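PDB 1Z47: putative ABC-transporter ATP-binding protein from Alicyclobacillus acidocaldarius, which probably binds and hydrolyses ATP as the nucleotide-binding subunit of an ABC transporter that is thought to move sulfate across the membrane. Local coordinates for residues Arg125-Leu129 and Leu160-Pro164; Met133-Tyr138 and Gln150-Leu156; Asp288-Ala294 and Val343-Arg349. All coordinates share one frame; numbering follows the deposited sequence.

From the N terminus, the chain first passes through what is probably the Walker A P-loop and strand 89-93, then enters helix 119-132. Contact 1 opens on that helix and closes at the turn after helix 148-160, just before strand 166-170. Contact 2 is nested inside this loop. It joins the loop just after helix 119-132 to helix 148-160, and its segment 133-138 follows closely on 125-129. The centres of contacts 1 and 2 lie about 12 Å apart, both in the ABC domain. Contact 3 comes later in series. It closes a loop of strands in the C-terminal β domain. Its centre is about 55 Å from that of contact 1 and about 50 Å from that of contact 2.

Contact 1: residues Arg125-Leu129 and Leu160-Pro164; sequences RVREL and LAPRP
Bends at chi2 (-69°) and chi3 swing the end of Arg125 off its helix toward the 160-164 turn. Arg163 bends at the same two torsions, and its end comes back to meet Arg125. The two guanidinium groups lie flat on each other, with centres 3.4 Å apart and planes at 14°. The stack is offset: Arg163 NH2 sits over the rim of the Arg125 group, 3.1 Å from Arg125 NH2. Both atoms are donors, so no bond joins them. Leu129 CG lies 4.2 Å above the centre of the opposite face of the Arg125 guanidinium. The Arg125 group is therefore sandwiched between an aliphatic branch and a second arginine.

Its edge is used for polar contacts. Arg125 NH1 donates a nearly straight bond of 3.0 Å to Ala161 O, which lies in the guanidinium plane. Seen from the carbonyl, the donor stands above the plane. On another edge, Arg125 NH2 makes a salt bridge of 2.9 Å to Glu128 OE2, one helical turn on. Glu128 OE1 is also 4.4 Å from Arg163 NH2, and its charge probably eases the closeness of the two cations.

The contact belongs to the helical part of the ABC domain. Helix 119-132 packs here against the type I turn Leu160-Arg163, which leads from helix 148-160 into strand 166-170, the Walker B strand. The positive phi of Arg163 turns the chain out of the helix. Inside the turn, Arg163 N bonds to Leu160 O. Leu112 and Met195, the latter on helix 178-195, also touch Arg125.

On the Leu129 side of the stack the packing is apolar and tight. Leu129 CD1 approaches Ala161 CA to 3.4 Å and Ala161 CB to 3.8 Å, while Leu129 CD2 faces Leu160 CB.

Contact 2: residues Met133-Tyr138 and Gln150-Leu156; sequences MRLESY and QQQRVAL
Arg153 NE donates to Met133 O at 3.0 Å, and Arg153 NH1 donates to Arg134 O, also at 3.0 Å. One guanidinium edge thus binds two successive carbonyls. The first bond runs almost in line with its C=O; in the second the donor stands above the carbonyl plane. Met133 and Arg134 sit at the Schellman motif that ends helix 119-132, with Arg134 as the C-prime residue at positive phi. Arg153 lies on helix 148-160, which starts within the ABC signature motif (LSGGQ). The Arg153 chain bends at chi2 and at chi3 (-62°), which turns the guanidinium toward the end of helix 119-132. Gln150 CA covers one face of that group, near its rim.

Gln150, the last residue of the signature, meets Tyr138. Its amide comes over one ring face, offset toward the rim, with Gln150 NE2 3.1 Å from Tyr138 CZ. Ring and amide planes are 54° apart. Ser137 OG lies over the opposite ring face. Gln150 OE1 accepts a hydrogen bond from Ser147 N, which holds the amide from its other end.

Met133, Leu135, Val154 and Leu156 are buried. Phe187 of helix 178-195 touches Met133. Leu135 straddles Val154 obliquely: Leu135 CD1 and CD2 each lie 3.7 Å from Val154 CG2.

Contact 3: residues Asp288-Ala294 and Val343-Arg349; sequences DVELQPA and VHMNVTR
Glu290 and Asn346 lie side by side and point the same way, with Glu290 CB 3.8 Å from Asn346 CB. Their carboxylate and amide planes are 53° apart. On the same face, Gln292 runs alongside His344, amide and ring nearly perpendicular at 82°. The amides of Gln292 and Asn346 are almost coplanar. The other face is apolar: Leu291 lies alongside Met345, with Leu291 CD2 4.1 Å from Met345 CG, and Val289 faces Val347.

Thr348 crosses Asp288 at about a right angle. With chi1 at 66°, Thr348 OG1 sits between its own N and carbonyl carbon and donates to Asp288 O at 3.0 Å. Thr348 N bonds the same oxygen at 2.8 Å. A valine at Thr348 would probably cost Asp288 O its hydroxyl donor and leave the backbone N-H alone to hold it. A water links Asp288 OD2 to Arg349 O, while the Arg349 guanidinium reaches Glu235 in a salt bridge.

Gln292 and His344 exchange backbone bonds as an antiparallel hydrogen-bonded pair. This register adds strand 289-293 as an outer strand of the antiparallel sheet in the C-terminal domain, consistent with the OB-like regulatory domain of CysA-type ATPases.

Contact 1: residues Arg125-Leu129 and Leu160-Pro164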
loop_
_atom_site.group_PDB
_atom_site.type_symbol
_atom_site.label_atom_id
_atom_site.label_comp_id
_atom_site.label_asym_id
_atom_site.label_seq_id
_atom_site.Cartn_x
_atom_site.Cartn_y
_atom_site.Cartn_z
ATOM N N ARG B 125 5.936 -7.934 -35.461
ATOM C CA ARG B 125 6.047 -6.972 -34.355
ATOM C C ARG B 125 5.103 -7.436 -33.241
ATOM O O ARG B 125 5.470 -7.490 -32.062
ATOM C CB ARG B 125 5.595 -5.595 -34.845
ATOM C CG ARG B 125 6.392 -4.361 -34.399
ATOM C CD ARG B 125 6.292 -4.004 -32.927
ATOM N NE ARG B 125 7.493 -4.392 -32.183
ATOM C CZ ARG B 125 8.030 -3.681 -31.191
ATOM N NH1 ARG B 125 7.481 -2.534 -30.812
ATOM N NH2 ARG B 125 9.109 -4.127 -30.561
ATOM N N VAL B 126 3.874 -7.767 -33.630
ATOM C CA VAL B 126 2.872 -8.210 -32.657
ATOM C C VAL B 126 3.278 -9.491 -31.962
ATOM O O VAL B 126 3.248 -9.577 -30.729
ATOM C CB VAL B 126 1.504 -8.374 -33.322
ATOM C CG1 VAL B 126 0.476 -8.987 -32.321
ATOM C CG2 VAL B 126 1.044 -7.018 -33.821
ATOM N N ARG B 127 3.696 -10.484 -32.734
ATOM C CA ARG B 127 4.086 -11.742 -32.132
ATOM C C ARG B 127 5.251 -11.540 -31.201
ATOM O O ARG B 127 5.379 -12.230 -30.183
ATOM C CB ARG B 127 4.411 -12.769 -33.224
ATOM C CG ARG B 127 3.205 -12.983 -34.126
ATOM C CD ARG B 127 3.325 -14.162 -35.068
ATOM N NE ARG B 127 2.161 -14.210 -35.957
ATOM C CZ ARG B 127 0.911 -14.456 -35.564
ATOM N NH1 ARG B 127 0.634 -14.697 -34.285
ATOM N NH2 ARG B 127 -0.073 -14.441 -36.458
ATOM N N GLU B 128 6.090 -10.570 -31.552
ATOM C CA GLU B 128 7.257 -10.229 -30.761
ATOM C C GLU B 128 6.801 -9.770 -29.373
ATOM O O GLU B 128 7.269 -10.272 -28.361
ATOM C CB GLU B 128 8.023 -9.085 -31.442
ATOM C CG GLU B 128 9.383 -8.768 -30.817
ATOM C CD GLU B 128 9.884 -7.352 -31.127
ATOM O OE1 GLU B 128 9.746 -6.877 -32.283
ATOM O OE2 GLU B 128 10.434 -6.710 -30.201
ATOM N N LEU B 129 5.901 -8.792 -29.352
ATOM C CA LEU B 129 5.391 -8.243 -28.102
ATOM C C LEU B 129 4.648 -9.285 -27.264
ATOM O O LEU B 129 4.853 -9.381 -26.051
ATOM C CB LEU B 129 4.476 -7.055 -28.396
ATOM C CG LEU B 129 5.208 -5.825 -28.927
ATOM C CD1 LEU B 129 4.210 -4.804 -29.452
ATOM C CD2 LEU B 129 6.066 -5.249 -27.809
ATOM N N LEU B 160 2.904 -0.072 -26.539
ATOM C CA LEU B 160 4.260 -0.222 -27.043
ATOM C C LEU B 160 4.431 -0.598 -28.500
ATOM O O LEU B 160 5.483 -0.328 -29.096
ATOM C CB LEU B 160 5.003 -1.256 -26.211
ATOM C CG LEU B 160 5.360 -0.798 -24.798
ATOM C CD1 LEU B 160 5.981 -1.962 -24.032
ATOM C CD2 LEU B 160 6.319 0.395 -24.885
ATOM N N ALA B 161 3.415 -1.234 -29.069
ATOM C CA ALA B 161 3.483 -1.681 -30.457
ATOM C C ALA B 161 4.185 -0.717 -31.422
ATOM O O ALA B 161 5.152 -1.106 -32.090
ATOM C CB ALA B 161 2.077 -2.012 -30.969
ATOM N N PRO B 162 3.712 0.542 -31.507
ATOM C CA PRO B 162 4.261 1.584 -32.379
ATOM C C PRO B 162 5.669 2.042 -32.036
ATOM O O PRO B 162 6.232 2.878 -32.741
ATOM C CB PRO B 162 3.258 2.726 -32.235
ATOM C CG PRO B 162 1.991 2.045 -31.819
ATOM C CD PRO B 162 2.502 1.039 -30.831
ATOM N N ARG B 163 6.231 1.520 -30.949
ATOM C CA ARG B 163 7.585 1.885 -30.541
ATOM C C ARG B 163 7.625 3.352 -30.060
ATOM O O ARG B 163 8.420 4.158 -30.551
ATOM C CB ARG B 163 8.535 1.687 -31.735
ATOM C CG ARG B 163 10.010 1.475 -31.388
ATOM C CD ARG B 163 10.440 0.023 -31.618
ATOM N NE ARG B 163 9.802 -0.555 -32.804
ATOM C CZ ARG B 163 10.009 -1.794 -33.246
ATOM N NH1 ARG B 163 9.375 -2.238 -34.326
ATOM N NH2 ARG B 163 10.862 -2.590 -32.614
ATOM N N PRO B 164 6.757 3.720 -29.096
ATOM C CA PRO B 164 6.745 5.107 -28.599
ATOM C C PRO B 164 8.069 5.519 -27.986
ATOM O O PRO B 164 8.831 4.681 -27.503
ATOM C CB PRO B 164 5.626 5.101 -27.550
ATOM C CG PRO B 164 4.702 4.029 -28.054
ATOM C CD PRO B 164 5.658 2.940 -28.500
#

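Contact 2: residues Met133-Tyr138 and Gln150-Leu156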
loop_
_atom_site.group_PDB
_atom_site.type_symbol
_atom_site.label_atom_id
_atom_site.label_comp_id
_atom_site.label_asym_id
_atom_site.label_seq_id
_atom_site.Cartn_x
_atom_site.Cartn_y
_atom_site.Cartn_z
ATOM N N MET B 133 5.760 -10.478 -23.491
ATOM C CA MET B 133 4.894 -10.301 -22.341
ATOM C C MET B 133 4.072 -11.486 -21.853
ATOM O O MET B 133 3.119 -11.320 -21.101
ATOM C CB MET B 133 4.030 -9.066 -22.553
ATOM C CG MET B 133 4.869 -7.819 -22.254
ATOM S SD MET B 133 4.272 -6.298 -22.904
ATOM C CE MET B 133 3.032 -5.897 -21.730
ATOM N N ARG B 134 4.471 -12.686 -22.251
ATOM C CA ARG B 134 3.795 -13.890 -21.801
ATOM C C ARG B 134 2.297 -13.865 -22.098
ATOM O O ARG B 134 1.487 -14.223 -21.243
ATOM C CB ARG B 134 4.017 -14.051 -20.294
ATOM C CG ARG B 134 5.480 -14.057 -19.873
ATOM C CD ARG B 134 6.160 -15.390 -20.189
ATOM N NE ARG B 134 5.756 -16.455 -19.265
ATOM C CZ ARG B 134 6.194 -17.713 -19.326
ATOM N NH1 ARG B 134 7.054 -18.082 -20.272
ATOM N NH2 ARG B 134 5.774 -18.607 -18.439
ATOM N N LEU B 135 1.935 -13.421 -23.296
ATOM C CA LEU B 135 0.536 -13.368 -23.717
ATOM C C LEU B 135 0.303 -14.186 -24.975
ATOM O O LEU B 135 -0.709 -13.994 -25.658
ATOM C CB LEU B 135 0.096 -11.937 -24.022
ATOM C CG LEU B 135 -0.089 -10.928 -22.898
ATOM C CD1 LEU B 135 -0.148 -9.532 -23.501
ATOM C CD2 LEU B 135 -1.363 -11.264 -22.123
ATOM N N GLU B 136 1.236 -15.073 -25.309
ATOM C CA GLU B 136 1.063 -15.885 -26.517
ATOM C C GLU B 136 -0.131 -16.842 -26.341
ATOM O O GLU B 136 -0.985 -16.958 -27.229
ATOM C CB GLU B 136 2.346 -16.677 -26.822
ATOM C CG GLU B 136 2.727 -17.670 -25.728
ATOM C CD GLU B 136 2.835 -17.012 -24.359
ATOM O OE1 GLU B 136 3.803 -16.242 -24.144
ATOM O OE2 GLU B 136 1.940 -17.258 -23.510
ATOM N N SER B 137 -0.207 -17.509 -25.196
ATOM C CA SER B 137 -1.317 -18.422 -24.973
ATOM C C SER B 137 -2.668 -17.688 -24.926
ATOM O O SER B 137 -3.715 -18.324 -24.909
ATOM C CB SER B 137 -1.106 -19.261 -23.695
ATOM O OG SER B 137 -0.947 -18.465 -22.530
ATOM N N TYR B 138 -2.646 -16.356 -24.938
ATOM C CA TYR B 138 -3.893 -15.583 -24.902
ATOM C C TYR B 138 -4.197 -14.771 -26.155
ATOM O O TYR B 138 -5.184 -14.032 -26.186
ATOM C CB TYR B 138 -3.899 -14.672 -23.661
ATOM C CG TYR B 138 -3.624 -15.436 -22.370
ATOM C CD1 TYR B 138 -2.355 -15.413 -21.776
ATOM C CD2 TYR B 138 -4.604 -16.251 -21.793
ATOM C CE1 TYR B 138 -2.057 -16.185 -20.642
ATOM C CE2 TYR B 138 -4.318 -17.036 -20.650
ATOM C CZ TYR B 138 -3.041 -16.995 -20.085
ATOM O OH TYR B 138 -2.736 -17.784 -18.986
ATOM N N GLN B 150 -3.787 -9.874 -16.519
ATOM C CA GLN B 150 -3.449 -10.130 -17.917
ATOM C C GLN B 150 -3.934 -8.984 -18.804
ATOM O O GLN B 150 -3.272 -8.631 -19.771
ATOM C CB GLN B 150 -4.051 -11.467 -18.395
ATOM C CG GLN B 150 -3.503 -12.684 -17.642
ATOM C CD GLN B 150 -4.329 -13.946 -17.854
ATOM O OE1 GLN B 150 -5.544 -13.889 -18.053
ATOM N NE2 GLN B 150 -3.674 -15.092 -17.783
ATOM N N GLN B 151 -5.075 -8.384 -18.477
ATOM C CA GLN B 151 -5.578 -7.274 -19.286
ATOM C C GLN B 151 -4.627 -6.078 -19.277
ATOM O O GLN B 151 -4.549 -5.339 -20.263
ATOM C CB GLN B 151 -6.968 -6.827 -18.812
ATOM C CG GLN B 151 -8.089 -7.769 -19.274
ATOM C CD GLN B 151 -9.478 -7.288 -18.870
ATOM O OE1 GLN B 151 -10.130 -7.904 -18.031
ATOM N NE2 GLN B 151 -9.934 -6.183 -19.471
ATOM N N GLN B 152 -3.928 -5.873 -18.160
ATOM C CA GLN B 152 -2.950 -4.771 -18.062
ATOM C C GLN B 152 -1.733 -5.112 -18.924
ATOM O O GLN B 152 -1.126 -4.232 -19.523
ATOM C CB GLN B 152 -2.491 -4.560 -16.613
ATOM C CG GLN B 152 -3.554 -3.998 -15.690
ATOM C CD GLN B 152 -4.199 -2.748 -16.253
ATOM O OE1 GLN B 152 -3.514 -1.858 -16.764
ATOM N NE2 GLN B 152 -5.528 -2.675 -16.165
ATOM N N ARG B 153 -1.354 -6.385 -18.979
ATOM C CA ARG B 153 -0.219 -6.734 -19.823
ATOM C C ARG B 153 -0.579 -6.435 -21.284
ATOM O O ARG B 153 0.260 -5.970 -22.066
ATOM C CB ARG B 153 0.175 -8.208 -19.659
ATOM C CG ARG B 153 0.572 -8.584 -18.232
ATOM C CD ARG B 153 1.640 -9.687 -18.174
ATOM N NE ARG B 153 1.227 -10.963 -18.766
ATOM C CZ ARG B 153 0.487 -11.893 -18.167
ATOM N NH1 ARG B 153 0.188 -13.011 -18.820
ATOM N NH2 ARG B 153 0.051 -11.730 -16.923
ATOM N N VAL B 154 -1.832 -6.666 -21.654
ATOM C CA VAL B 154 -2.257 -6.417 -23.029
ATOM C C VAL B 154 -2.254 -4.917 -23.334
ATOM O O VAL B 154 -1.857 -4.497 -24.414
ATOM C CB VAL B 154 -3.677 -7.024 -23.318
ATOM C CG1 VAL B 154 -4.113 -6.703 -24.743
ATOM C CG2 VAL B 154 -3.653 -8.544 -23.125
ATOM N N ALA B 155 -2.677 -4.109 -22.368
ATOM C CA ALA B 155 -2.712 -2.661 -22.546
ATOM C C ALA B 155 -1.289 -2.125 -22.742
ATOM O O ALA B 155 -1.045 -1.242 -23.569
ATOM C CB ALA B 155 -3.392 -1.992 -21.305
ATOM N N LEU B 156 -0.339 -2.651 -21.983
ATOM C CA LEU B 156 1.043 -2.207 -22.135
ATOM C C LEU B 156 1.565 -2.633 -23.519
ATOM O O LEU B 156 2.330 -1.895 -24.157
ATOM C CB LEU B 156 1.931 -2.786 -21.020
ATOM C CG LEU B 156 3.432 -2.456 -21.054
ATOM C CD1 LEU B 156 3.647 -0.941 -21.071
ATOM C CD2 LEU B 156 4.116 -3.071 -19.831
#

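Contact 3: residues Asp288-Ala294 and Val343-Arg349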
loop_
_atom_site.group_PDB
_atom_site.type_symbol
_atom_site.label_atom_id
_atom_site.label_comp_id
_atom_site.label_asym_id
_atom_site.label_seq_id
_atom_site.Cartn_x
_atom_site.Cartn_y
_atom_site.Cartn_z
ATOM N N ASP B 288 14.542 4.686 13.669
ATOM C CA ASP B 288 15.646 5.398 14.318
ATOM C C ASP B 288 15.481 5.734 15.786
ATOM O O ASP B 288 16.118 6.660 16.282
ATOM C CB ASP B 288 15.952 6.688 13.567
ATOM C CG ASP B 288 16.379 6.440 12.153
ATOM O OD1 ASP B 288 17.079 5.428 11.928
ATOM O OD2 ASP B 288 16.029 7.256 11.267
ATOM N N VAL B 289 14.636 4.988 16.481
ATOM C CA VAL B 289 14.402 5.206 17.898
ATOM C C VAL B 289 14.533 3.860 18.620
ATOM O O VAL B 289 13.918 2.874 18.207
ATOM C CB VAL B 289 12.992 5.778 18.126
ATOM C CG1 VAL B 289 12.758 6.024 19.608
ATOM C CG2 VAL B 289 12.827 7.082 17.313
ATOM N N GLU B 290 15.335 3.818 19.685
ATOM C CA GLU B 290 15.539 2.579 20.442
ATOM C C GLU B 290 14.881 2.623 21.813
ATOM O O GLU B 290 14.931 3.639 22.504
ATOM C CB GLU B 290 17.033 2.315 20.582
ATOM C CG GLU B 290 17.797 2.639 19.313
ATOM C CD GLU B 290 19.266 2.262 19.392
ATOM O OE1 GLU B 290 19.595 1.071 19.195
ATOM O OE2 GLU B 290 20.092 3.159 19.658
ATOM N N LEU B 291 14.258 1.516 22.207
ATOM C CA LEU B 291 13.580 1.446 23.490
ATOM C C LEU B 291 14.291 0.542 24.489
ATOM O O LEU B 291 14.804 -0.520 24.137
ATOM C CB LEU B 291 12.150 0.965 23.284
ATOM C CG LEU B 291 11.453 1.688 22.128
ATOM C CD1 LEU B 291 10.045 1.163 21.985
ATOM C CD2 LEU B 291 11.458 3.184 22.378
ATOM N N GLN B 292 14.307 0.980 25.741
ATOM C CA GLN B 292 14.946 0.245 26.817
ATOM C C GLN B 292 14.030 0.396 28.007
ATOM O O GLN B 292 13.533 1.491 28.269
ATOM C CB GLN B 292 16.324 0.843 27.087
ATOM C CG GLN B 292 17.179 0.850 25.825
ATOM C CD GLN B 292 18.542 1.490 26.007
ATOM O OE1 GLN B 292 19.332 1.069 26.855
ATOM N NE2 GLN B 292 18.833 2.509 25.197
ATOM N N PRO B 293 13.779 -0.705 28.739
ATOM C CA PRO B 293 12.897 -0.699 29.914
ATOM C C PRO B 293 13.231 0.417 30.901
ATOM O O PRO B 293 14.350 0.936 30.907
ATOM C CB PRO B 293 13.109 -2.094 30.512
ATOM C CG PRO B 293 13.481 -2.927 29.310
ATOM C CD PRO B 293 14.435 -2.017 28.589
ATOM N N ALA B 294 12.255 0.785 31.725
ATOM C CA ALA B 294 12.447 1.835 32.719
ATOM C C ALA B 294 11.260 1.957 33.667
ATOM O O ALA B 294 10.175 1.420 33.412
ATOM C CB ALA B 294 12.696 3.176 32.027
ATOM N N VAL B 343 8.838 2.947 29.309
ATOM C CA VAL B 343 10.091 2.896 28.560
ATOM C C VAL B 343 10.845 4.202 28.376
ATOM O O VAL B 343 10.288 5.297 28.504
ATOM C CB VAL B 343 9.882 2.321 27.134
ATOM C CG1 VAL B 343 9.457 0.862 27.208
ATOM C CG2 VAL B 343 8.838 3.157 26.384
ATOM N N HIS B 344 12.122 4.041 28.039
ATOM C CA HIS B 344 13.072 5.112 27.774
ATOM C C HIS B 344 13.282 5.079 26.270
ATOM O O HIS B 344 13.357 3.993 25.691
ATOM C CB HIS B 344 14.396 4.810 28.495
ATOM C CG HIS B 344 15.576 5.577 27.974
ATOM N ND1 HIS B 344 16.001 6.764 28.533
ATOM C CD2 HIS B 344 16.429 5.318 26.956
ATOM C CE1 HIS B 344 17.065 7.202 27.883
ATOM N NE2 HIS B 344 17.345 6.344 26.920
ATOM N N MET B 345 13.364 6.258 25.647
ATOM C CA MET B 345 13.569 6.397 24.203
ATOM C C MET B 345 14.986 6.822 23.877
ATOM O O MET B 345 15.628 7.515 24.657
ATOM C CB MET B 345 12.631 7.452 23.619
ATOM C CG MET B 345 11.178 7.062 23.566
ATOM S SD MET B 345 10.170 8.513 23.182
ATOM C CE MET B 345 9.342 8.733 24.718
ATOM N N ASN B 346 15.449 6.434 22.696
ATOM C CA ASN B 346 16.789 6.763 22.247
ATOM C C ASN B 346 16.766 7.142 20.774
ATOM O O ASN B 346 16.901 6.277 19.895
ATOM C CB ASN B 346 17.700 5.556 22.427
ATOM C CG ASN B 346 19.163 5.919 22.366
ATOM O OD1 ASN B 346 19.582 6.813 21.619
ATOM N ND2 ASN B 346 19.958 5.212 23.147
ATOM N N VAL B 347 16.609 8.431 20.490
ATOM C CA VAL B 347 16.575 8.875 19.109
ATOM C C VAL B 347 17.996 8.775 18.593
ATOM O O VAL B 347 18.888 9.331 19.204
ATOM C CB VAL B 347 16.050 10.325 19.030
ATOM C CG1 VAL B 347 16.121 10.854 17.607
ATOM C CG2 VAL B 347 14.627 10.354 19.542
ATOM N N THR B 348 18.203 8.051 17.487
ATOM C CA THR B 348 19.544 7.876 16.918
ATOM C C THR B 348 19.862 8.702 15.669
ATOM O O THR B 348 21.022 9.002 15.420
ATOM C CB THR B 348 19.840 6.372 16.597
ATOM O OG1 THR B 348 18.981 5.915 15.542
ATOM C CG2 THR B 348 19.631 5.513 17.840
ATOM N N ARG B 349 18.852 9.032 14.860
ATOM C CA ARG B 349 19.051 9.853 13.655
ATOM C C ARG B 349 17.810 10.737 13.561
ATOM O O ARG B 349 16.733 10.341 14.046
ATOM C CB ARG B 349 19.171 8.991 12.396
ATOM C CG ARG B 349 20.390 8.066 12.411
ATOM C CD ARG B 349 20.336 6.986 11.328
ATOM N NE ARG B 349 20.209 7.555 9.989
ATOM C CZ ARG B 349 20.186 6.839 8.869
ATOM N NH1 ARG B 349 20.285 5.510 8.917
ATOM N NH2 ARG B 349 20.054 7.449 7.696
HETATM O O HOH W 1 15.076 9.506 11.983
#